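Local coordinates for structure-specific endonuclease subunit slx4 (Schizosaccharomyces pombe, PDB 4ZDT), which is the regulatory subunit, here its C-terminal domain, of the slx1-slx4 endonuclease that cuts branched DNA structures in repair and recombination, at residues R10-V15 / E37-W42; N22-K27 / S32-E37; L41-K44 / N49-L52. All blocks are in the same frame, centred on the assembly; numbering follows the deposited sequence.

Interaction 1: residues R10-V15 / E37-W42; sequences RAISQV and EEFQLW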
loop_
_atom_site.group_PDB
_atom_site.type_symbol
_atom_site.label_atom_id
_atom_site.label_comp_id
_atom_site.label_asym_id
_atom_site.label_seq_id
_atom_site.Cartn_x
_atom_site.Cartn_y
_atom_site.Cartn_z
ATOM N N ARG B 10 -0.073 12.977 6.519
ATOM C CA ARG B 10 -0.526 11.823 7.290
ATOM C C ARG B 10 -2.002 11.526 7.009
ATOM O O ARG B 10 -2.390 10.367 6.865
ATOM C CB ARG B 10 -0.285 12.061 8.788
ATOM C CG ARG B 10 -0.569 10.841 9.685
ATOM C CD ARG B 10 -0.290 11.181 11.151
ATOM N NE ARG B 10 -0.362 10.023 12.045
ATOM C CZ ARG B 10 -1.489 9.442 12.453
ATOM N NH1 ARG B 10 -2.677 9.873 12.032
ATOM N NH2 ARG B 10 -1.431 8.410 13.280
ATOM N N ALA B 11 -2.807 12.592 6.907
ATOM C CA ALA B 11 -4.210 12.488 6.542
ATOM C C ALA B 11 -4.419 11.835 5.171
ATOM O O ALA B 11 -5.352 11.035 5.009
ATOM C CB ALA B 11 -4.889 13.864 6.593
ATOM N N ILE B 12 -3.562 12.149 4.189
ATOM C CA ILE B 12 -3.674 11.499 2.872
ATOM C C ILE B 12 -3.416 9.986 3.039
ATOM O O ILE B 12 -4.193 9.157 2.537
ATOM C CB ILE B 12 -2.722 12.109 1.798
ATOM C CG1 ILE B 12 -3.007 13.614 1.574
ATOM C CG2 ILE B 12 -2.829 11.346 0.460
ATOM C CD1 ILE B 12 -1.832 14.370 0.900
ATOM N N SER B 13 -2.345 9.637 3.765
ATOM C CA SER B 13 -2.022 8.232 4.009
ATOM C C SER B 13 -3.181 7.514 4.704
ATOM O O SER B 13 -3.530 6.381 4.328
ATOM C CB SER B 13 -0.731 8.088 4.819
ATOM O OG SER B 13 0.376 8.676 4.122
ATOM N N GLN B 14 -3.771 8.170 5.709
ATOM C CA GLN B 14 -4.891 7.592 6.443
ATOM C C GLN B 14 -6.084 7.327 5.553
ATOM O O GLN B 14 -6.719 6.282 5.687
ATOM C CB GLN B 14 -5.288 8.424 7.675
ATOM C CG GLN B 14 -4.220 8.459 8.761
ATOM C CD GLN B 14 -3.844 7.077 9.271
ATOM O OE1 GLN B 14 -4.690 6.337 9.790
ATOM N NE2 GLN B 14 -2.578 6.722 9.133
ATOM N N VAL B 15 -6.384 8.229 4.620
ATOM C CA VAL B 15 -7.493 7.991 3.705
ATOM C C VAL B 15 -7.233 6.794 2.772
ATOM O O VAL B 15 -8.119 5.935 2.542
ATOM C CB VAL B 15 -7.835 9.243 2.864
ATOM C CG1 VAL B 15 -8.874 8.894 1.847
ATOM C CG2 VAL B 15 -8.351 10.390 3.779
ATOM N N GLU B 37 -4.587 14.193 -10.623
ATOM C CA GLU B 37 -5.868 14.880 -10.740
ATOM C C GLU B 37 -7.045 13.983 -10.358
ATOM O O GLU B 37 -7.936 14.418 -9.630
ATOM C CB GLU B 37 -6.042 15.488 -12.140
ATOM C CG GLU B 37 -5.246 16.793 -12.315
ATOM C CD GLU B 37 -4.913 17.128 -13.766
ATOM O OE1 GLU B 37 -5.695 16.763 -14.673
ATOM O OE2 GLU B 37 -3.859 17.766 -13.997
ATOM N N GLU B 38 -7.039 12.732 -10.821
ATOM C CA GLU B 38 -8.088 11.782 -10.430
ATOM C C GLU B 38 -8.061 11.500 -8.921
ATOM O O GLU B 38 -9.120 11.465 -8.278
ATOM C CB GLU B 38 -8.001 10.481 -11.240
ATOM C CG GLU B 38 -8.526 10.604 -12.687
ATOM C CD GLU B 38 -8.345 9.318 -13.498
ATOM O OE1 GLU B 38 -8.187 8.229 -12.895
ATOM O OE2 GLU B 38 -8.369 9.398 -14.746
ATOM N N PHE B 39 -6.851 11.339 -8.378
ATOM C CA PHE B 39 -6.596 11.095 -6.939
ATOM C C PHE B 39 -7.132 12.241 -6.082
ATOM O O PHE B 39 -7.789 12.001 -5.048
ATOM C CB PHE B 39 -5.085 10.907 -6.715
ATOM C CG PHE B 39 -4.679 10.477 -5.294
ATOM C CD1 PHE B 39 -5.456 9.567 -4.543
ATOM C CD2 PHE B 39 -3.481 10.927 -4.750
ATOM C CE1 PHE B 39 -5.058 9.156 -3.250
ATOM C CE2 PHE B 39 -3.059 10.512 -3.463
ATOM C CZ PHE B 39 -3.861 9.621 -2.716
ATOM N N GLN B 40 -6.888 13.479 -6.510
ATOM C CA GLN B 40 -7.417 14.644 -5.798
ATOM C C GLN B 40 -8.941 14.568 -5.648
ATOM O O GLN B 40 -9.479 14.812 -4.562
ATOM C CB GLN B 40 -6.986 15.934 -6.501
ATOM C CG GLN B 40 -7.407 17.223 -5.791
ATOM C CD GLN B 40 -6.948 18.462 -6.539
ATOM O OE1 GLN B 40 -7.132 18.564 -7.756
ATOM N NE2 GLN B 40 -6.335 19.407 -5.818
ATOM N N LEU B 41 -9.626 14.207 -6.736
ATOM C CA LEU B 41 -11.090 14.044 -6.722
ATOM C C LEU B 41 -11.517 12.864 -5.860
ATOM O O LEU B 41 -12.493 12.955 -5.098
ATOM C CB LEU B 41 -11.622 13.893 -8.158
ATOM C CG LEU B 41 -11.477 15.107 -9.077
ATOM C CD1 LEU B 41 -11.467 14.688 -10.566
ATOM C CD2 LEU B 41 -12.591 16.103 -8.813
ATOM N N TRP B 42 -10.762 11.767 -5.954
ATOM C CA TRP B 42 -11.012 10.585 -5.117
ATOM C C TRP B 42 -10.913 10.974 -3.642
ATOM O O TRP B 42 -11.783 10.635 -2.841
ATOM C CB TRP B 42 -10.001 9.480 -5.468
ATOM C CG TRP B 42 -10.171 8.119 -4.774
ATOM C CD1 TRP B 42 -10.923 7.062 -5.217
ATOM C CD2 TRP B 42 -9.508 7.665 -3.583
ATOM N NE1 TRP B 42 -10.798 5.987 -4.353
ATOM C CE2 TRP B 42 -9.935 6.330 -3.345
ATOM C CE3 TRP B 42 -8.598 8.255 -2.688
ATOM C CZ2 TRP B 42 -9.487 5.577 -2.248
ATOM C CZ3 TRP B 42 -8.152 7.502 -1.588
ATOM C CH2 TRP B 42 -8.603 6.174 -1.383
#

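Interaction 2: residues N22-K27 / S32-E37; sequences NSVWIK and SAIDVE. With GOL (glycerol), chain G.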
loop_
_atom_site.group_PDB
_atom_site.type_symbol
_atom_site.label_atom_id
_atom_site.label_comp_id
_atom_site.label_asym_id
_atom_site.label_seq_id
_atom_site.Cartn_x
_atom_site.Cartn_y
_atom_site.Cartn_z
ATOM N N ASN B 22 -10.098 0.152 -1.554
ATOM C CA ASN B 22 -8.667 -0.069 -1.347
ATOM C C ASN B 22 -7.842 -0.055 -2.628
ATOM O O ASN B 22 -6.642 -0.390 -2.619
ATOM C CB ASN B 22 -8.436 -1.362 -0.541
ATOM C CG ASN B 22 -8.731 -2.626 -1.339
ATOM O OD1 ASN B 22 -9.091 -2.577 -2.512
ATOM N ND2 ASN B 22 -8.578 -3.772 -0.685
ATOM N N SER B 23 -8.482 0.330 -3.727
ATOM C CA SER B 23 -7.856 0.279 -5.039
ATOM C C SER B 23 -6.633 1.183 -5.141
ATOM O O SER B 23 -5.657 0.822 -5.807
ATOM C CB SER B 23 -8.861 0.587 -6.157
ATOM O OG SER B 23 -9.441 1.879 -6.014
ATOM N N VAL B 24 -6.677 2.354 -4.503
ATOM C CA VAL B 24 -5.507 3.230 -4.529
ATOM C C VAL B 24 -4.348 2.575 -3.777
ATOM O O VAL B 24 -3.221 2.594 -4.246
ATOM C CB VAL B 24 -5.776 4.640 -3.940
ATOM C CG1 VAL B 24 -4.466 5.445 -3.855
ATOM C CG2 VAL B 24 -6.788 5.384 -4.784
ATOM N N TRP B 25 -4.622 2.031 -2.598
ATOM C CA TRP B 25 -3.549 1.425 -1.826
ATOM C C TRP B 25 -2.949 0.263 -2.634
ATOM O O TRP B 25 -1.731 0.105 -2.692
ATOM C CB TRP B 25 -4.024 0.978 -0.451
ATOM C CG TRP B 25 -2.897 0.746 0.526
ATOM C CD1 TRP B 25 -1.564 1.042 0.342
ATOM C CD2 TRP B 25 -3.008 0.224 1.842
ATOM N NE1 TRP B 25 -0.847 0.713 1.459
ATOM C CE2 TRP B 25 -1.707 0.203 2.396
ATOM C CE3 TRP B 25 -4.084 -0.242 2.614
ATOM C CZ2 TRP B 25 -1.453 -0.257 3.688
ATOM C CZ3 TRP B 25 -3.835 -0.691 3.896
ATOM C CH2 TRP B 25 -2.527 -0.708 4.423
ATOM N N ILE B 26 -3.811 -0.509 -3.295
ATOM C CA ILE B 26 -3.345 -1.656 -4.093
ATOM C C ILE B 26 -2.461 -1.208 -5.256
ATOM O O ILE B 26 -1.479 -1.877 -5.586
ATOM C CB ILE B 26 -4.533 -2.506 -4.597
ATOM C CG1 ILE B 26 -5.247 -3.165 -3.406
ATOM C CG2 ILE B 26 -4.067 -3.561 -5.615
ATOM C CD1 ILE B 26 -4.485 -4.296 -2.796
ATOM N N LYS B 27 -2.791 -0.066 -5.867
ATOM C CA LYS B 27 -1.925 0.495 -6.902
ATOM C C LYS B 27 -0.530 0.801 -6.353
ATOM O O LYS B 27 0.482 0.406 -6.946
ATOM C CB LYS B 27 -2.544 1.761 -7.541
ATOM C CG LYS B 27 -3.652 1.445 -8.568
ATOM C CD LYS B 27 -4.272 2.739 -9.106
ATOM C CE LYS B 27 -5.391 2.459 -10.100
ATOM N NZ LYS B 27 -5.837 3.738 -10.678
ATOM N N SER B 32 2.116 0.687 -9.206
ATOM C CA SER B 32 1.339 1.244 -10.325
ATOM C C SER B 32 1.111 2.736 -10.163
ATOM O O SER B 32 0.704 3.204 -9.089
ATOM C CB SER B 32 -0.033 0.550 -10.468
ATOM O OG SER B 32 0.105 -0.858 -10.510
ATOM N N ALA B 33 1.339 3.471 -11.250
ATOM C CA ALA B 33 1.220 4.937 -11.248
ATOM C C ALA B 33 -0.195 5.438 -10.984
ATOM O O ALA B 33 -1.182 4.836 -11.409
ATOM C CB ALA B 33 1.739 5.519 -12.536
ATOM N N ILE B 34 -0.251 6.570 -10.293
ATOM C CA ILE B 34 -1.473 7.227 -9.848
ATOM C C ILE B 34 -1.704 8.476 -10.707
ATOM O O ILE B 34 -0.755 9.191 -11.000
ATOM C CB ILE B 34 -1.293 7.581 -8.328
ATOM C CG1 ILE B 34 -0.978 6.307 -7.510
ATOM C CG2 ILE B 34 -2.448 8.378 -7.747
ATOM C CD1 ILE B 34 -2.042 5.227 -7.594
ATOM N N ASP B 35 -2.948 8.706 -11.143
ATOM C CA ASP B 35 -3.321 9.960 -11.813
ATOM C C ASP B 35 -3.620 10.994 -10.720
ATOM O O ASP B 35 -4.618 10.882 -10.003
ATOM C CB ASP B 35 -4.534 9.752 -12.735
ATOM C CG ASP B 35 -4.996 11.044 -13.432
ATOM O OD1 ASP B 35 -5.012 12.129 -12.804
ATOM O OD2 ASP B 35 -5.380 10.963 -14.616
ATOM N N VAL B 36 -2.747 11.989 -10.590
ATOM C CA VAL B 36 -2.827 12.953 -9.482
ATOM C C VAL B 36 -4.149 13.717 -9.454
ATOM O O VAL B 36 -4.768 13.847 -8.398
ATOM C CB VAL B 36 -1.631 13.903 -9.475
ATOM C CG1 VAL B 36 -1.763 14.904 -8.358
ATOM C CG2 VAL B 36 -0.376 13.116 -9.276
ATOM N N GLU B 37 -4.587 14.193 -10.623
ATOM C CA GLU B 37 -5.868 14.880 -10.740
ATOM C C GLU B 37 -7.045 13.983 -10.358
ATOM O O GLU B 37 -7.936 14.418 -9.630
ATOM C CB GLU B 37 -6.042 15.488 -12.140
ATOM C CG GLU B 37 -5.246 16.793 -12.315
ATOM C CD GLU B 37 -4.913 17.128 -13.766
ATOM O OE1 GLU B 37 -5.695 16.763 -14.673
ATOM O OE2 GLU B 37 -3.859 17.766 -13.997
HETATM C C1 GOL G . -8.377 7.189 -8.850
HETATM O O1 GOL G . -8.184 7.642 -7.536
HETATM C C2 GOL G . -7.127 6.443 -9.294
HETATM O O2 GOL G . -6.850 5.374 -8.427
HETATM C C3 GOL G . -5.931 7.378 -9.337
HETATM O O3 GOL G . -5.158 7.026 -10.467
#

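Interaction 3: residues L41-K44 / N49-L52; sequences LWLK and NVSL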
loop_
_atom_site.group_PDB
_atom_site.type_symbol
_atom_site.label_atom_id
_atom_site.label_comp_id
_atom_site.label_asym_id
_atom_site.label_seq_id
_atom_site.Cartn_x
_atom_site.Cartn_y
_atom_site.Cartn_z
ATOM N N LEU B 41 -9.626 14.207 -6.736
ATOM C CA LEU B 41 -11.090 14.044 -6.722
ATOM C C LEU B 41 -11.517 12.864 -5.860
ATOM O O LEU B 41 -12.493 12.955 -5.098
ATOM C CB LEU B 41 -11.622 13.893 -8.158
ATOM C CG LEU B 41 -11.477 15.107 -9.077
ATOM C CD1 LEU B 41 -11.467 14.688 -10.566
ATOM C CD2 LEU B 41 -12.591 16.103 -8.813
ATOM N N TRP B 42 -10.762 11.767 -5.954
ATOM C CA TRP B 42 -11.012 10.585 -5.117
ATOM C C TRP B 42 -10.913 10.974 -3.642
ATOM O O TRP B 42 -11.783 10.635 -2.841
ATOM C CB TRP B 42 -10.001 9.480 -5.468
ATOM C CG TRP B 42 -10.171 8.119 -4.774
ATOM C CD1 TRP B 42 -10.923 7.062 -5.217
ATOM C CD2 TRP B 42 -9.508 7.665 -3.583
ATOM N NE1 TRP B 42 -10.798 5.987 -4.353
ATOM C CE2 TRP B 42 -9.935 6.330 -3.345
ATOM C CE3 TRP B 42 -8.598 8.255 -2.688
ATOM C CZ2 TRP B 42 -9.487 5.577 -2.248
ATOM C CZ3 TRP B 42 -8.152 7.502 -1.588
ATOM C CH2 TRP B 42 -8.603 6.174 -1.383
ATOM N N LEU B 43 -9.857 11.702 -3.281
ATOM C CA LEU B 43 -9.725 12.186 -1.913
ATOM C C LEU B 43 -10.891 13.086 -1.509
ATOM O O LEU B 43 -11.393 12.991 -0.397
ATOM C CB LEU B 43 -8.388 12.921 -1.706
ATOM C CG LEU B 43 -7.157 12.023 -1.824
ATOM C CD1 LEU B 43 -5.883 12.864 -1.945
ATOM C CD2 LEU B 43 -7.120 11.039 -0.626
ATOM N N LYS B 44 -11.298 13.974 -2.409
ATOM C CA LYS B 44 -12.397 14.900 -2.102
ATOM C C LYS B 44 -13.679 14.135 -1.727
ATOM O O LYS B 44 -14.343 14.458 -0.731
ATOM C CB LYS B 44 -12.625 15.842 -3.284
ATOM C CG LYS B 44 -13.679 16.923 -3.044
ATOM C CD LYS B 44 -13.818 17.797 -4.286
ATOM C CE LYS B 44 -15.087 18.660 -4.204
ATOM N NZ LYS B 44 -15.134 19.600 -5.364
ATOM N N ASN B 49 -9.908 17.442 1.415
ATOM C CA ASN B 49 -9.515 18.482 0.430
ATOM C C ASN B 49 -8.037 18.817 0.554
ATOM O O ASN B 49 -7.619 19.389 1.570
ATOM C CB ASN B 49 -10.317 19.777 0.629
ATOM C CG ASN B 49 -11.820 19.541 0.692
ATOM O OD1 ASN B 49 -12.495 19.946 1.663
ATOM N ND2 ASN B 49 -12.349 18.913 -0.338
ATOM N N VAL B 50 -7.272 18.479 -0.483
ATOM C CA VAL B 50 -5.843 18.787 -0.560
ATOM C C VAL B 50 -5.471 19.264 -1.955
ATOM O O VAL B 50 -6.131 18.912 -2.946
ATOM C CB VAL B 50 -4.962 17.580 -0.174
ATOM C CG1 VAL B 50 -5.200 17.203 1.285
ATOM C CG2 VAL B 50 -5.240 16.372 -1.101
ATOM N N SER B 51 -4.400 20.045 -2.021
ATOM C CA SER B 51 -3.911 20.623 -3.263
ATOM C C SER B 51 -3.111 19.607 -4.046
ATOM O O SER B 51 -2.642 18.611 -3.490
ATOM C CB SER B 51 -3.001 21.818 -2.937
ATOM O OG SER B 51 -1.858 21.367 -2.206
ATOM N N LEU B 52 -2.936 19.870 -5.337
ATOM C CA LEU B 52 -2.029 19.084 -6.171
ATOM C C LEU B 52 -0.583 19.132 -5.691
ATOM O O LEU B 52 0.128 18.128 -5.783
ATOM C CB LEU B 52 -2.125 19.513 -7.645
ATOM C CG LEU B 52 -3.437 19.179 -8.369
ATOM C CD1 LEU B 52 -3.327 19.538 -9.865
ATOM C CD2 LEU B 52 -3.801 17.705 -8.193
#

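Interaction 1: residues R10-V15 / E37-W42
Next to Ile12, which packs on Phe39 of the facing helix, Ser13 OG accepts a hydrogen bond from Trp58 NE1 and makes another with Cys45 O of the slx1 chain, while His9 O, one helical turn back, is only a weak partner. Helix 3-18 of this small all-helical domain is thus tied to helix 52-62 and to slx1 through Ser13, while Ile12 and Val15, one turn apart, meet helix 36-45 in the hydrophobic core. The backbones stay well separated, with Ile12 CA and Gln40 CA 10.0 Å apart, and two long aromatic side chains bridge the distance. Both rings reach across because CG stands opposite the backbone N about the first torsion, chi1 being -173° in Phe39 and -175° in Trp42. The methyl branch of Ile12 meets the far end of the phenyl ring at a slant, CG2 lying 3.8 Å from Phe39 CZ and 4.0 Å from Phe39 CE2. Val15 does much the same to the indole, its CG1 approaching Trp42 CZ3 to 3.8 Å as the two side chains run past each other in opposite directions. With no hydrogen bond across the segments, the contact rests on van der Waals packing and buries 139 Å². The indole is fixed at its polar end by a hydrogen bond from Trp42 NE1 to Asp21 OD2, and Lys46 adds a cation-pi contact to the same ring. At the six-membered end, Trp42 CH2 also comes within 4.0 Å of the carbonyl atom Val15 O.

Interaction 2: residues N22-K27 / S32-E37
Ser32 N donates to Lys27 O across 2.8 Å, a fairly straight bond (161° at the hydrogen) that arrives tilted from the plane of the carbonyl and closes the turn after helix 23-29. Thr30 OG1 also hydrogen-bonds this oxygen, though that hydroxyl is shared with Ile26 O. Packing is tight just beside this bond: Ile34 CD1 presses on Lys27 CB at 3.5 Å and on Lys27 CD at 3.7 Å, its branch folded toward the lysine by chi1 -57° and chi2 -59°. Replacing Ile34 with an alanine would probably open a gap beside the lysine methylenes and leave that chain freer to turn. Val24 touches the same methyl only loosely, with CG1 4.5 Å from Ile34 CD1. The far end of the extended Lys27 chain is looser still. There Lys27 NZ reaches a glycerol, probably from the crystallisation liquor, through weak bonds, the shorter being 3.0 Å to glycerol O2. From the other segment Asp35 N gives glycerol O3 a sound bond of 2.9 Å, so the molecule bridges the two segments. Asp35 OD1 in turn bonds Glu38 N, the classic aspartate N-cap at the start of helix 36-45.

Interaction 3: residues L41-K44 / N49-L52
The loop that joins helix 36-45 to helix 52-62 folds back on the helix it leaves, and Leu43 and Val50 form the apolar part of this connection between two helices. The Slx4 family is grouped with helix-turn-helix proteins, and this all-helical domain is consistent with that. The chain reverses tightly enough to bring Lys44 CA and Asn49 CA within 5.2 Å. On the inner side, Leu43 points at the loop and its CD1 touches Val50 CG2 at 3.7 Å, the two side chains crossing at a slant. With Val50 CG1 opposite the carbonyl carbon (chi1 -64°), CG2, the branch that meets Leu43, falls between it and the backbone N. Both residues also touch Ile55 of helix 52-62, so the pair lies at the foot of the next helix, while Leu43 reaches Val15 of helix 3-18. Ser51, directly after the valine, caps helix 52-62 through a hydrogen bond from Leu54 N to its OG. The outer side is more exposed and polar only in part. Here the side chains of Lys44 and Asn49 cross in van der Waals contact, the asparagine amide reaching the aliphatic base of the lysine, where Asn49 ND2 lies 3.6 Å from Lys44 CG.

In the fold
Helix 36-45 is common to all three contacts, and interaction 1 lies between the other two, its centre about 9 Å from that of interaction 2 and about 6 Å from that of interaction 3. Trp42 joins interactions 1 and 2, with Trp42 CE2 3.6 Å from Val24 CG2 and its side chain about 3 Å (nearest atoms) from the glycerol. Toward interaction 3, Val15 CG1 packs on Leu43 CD2 at 3.7 Å, and Gln40 NE2 probably hydrogen-bonds Val50 O at 2.9 Å. Interactions 2 and 3, with centres about 13 Å apart, still meet where Val36 CG1 lies 3.5 Å from Leu52 CD2. Slx1 binds beside interactions 1 and 2: its Val47 packs on Ser13 and offers its O to Trp25 NE1.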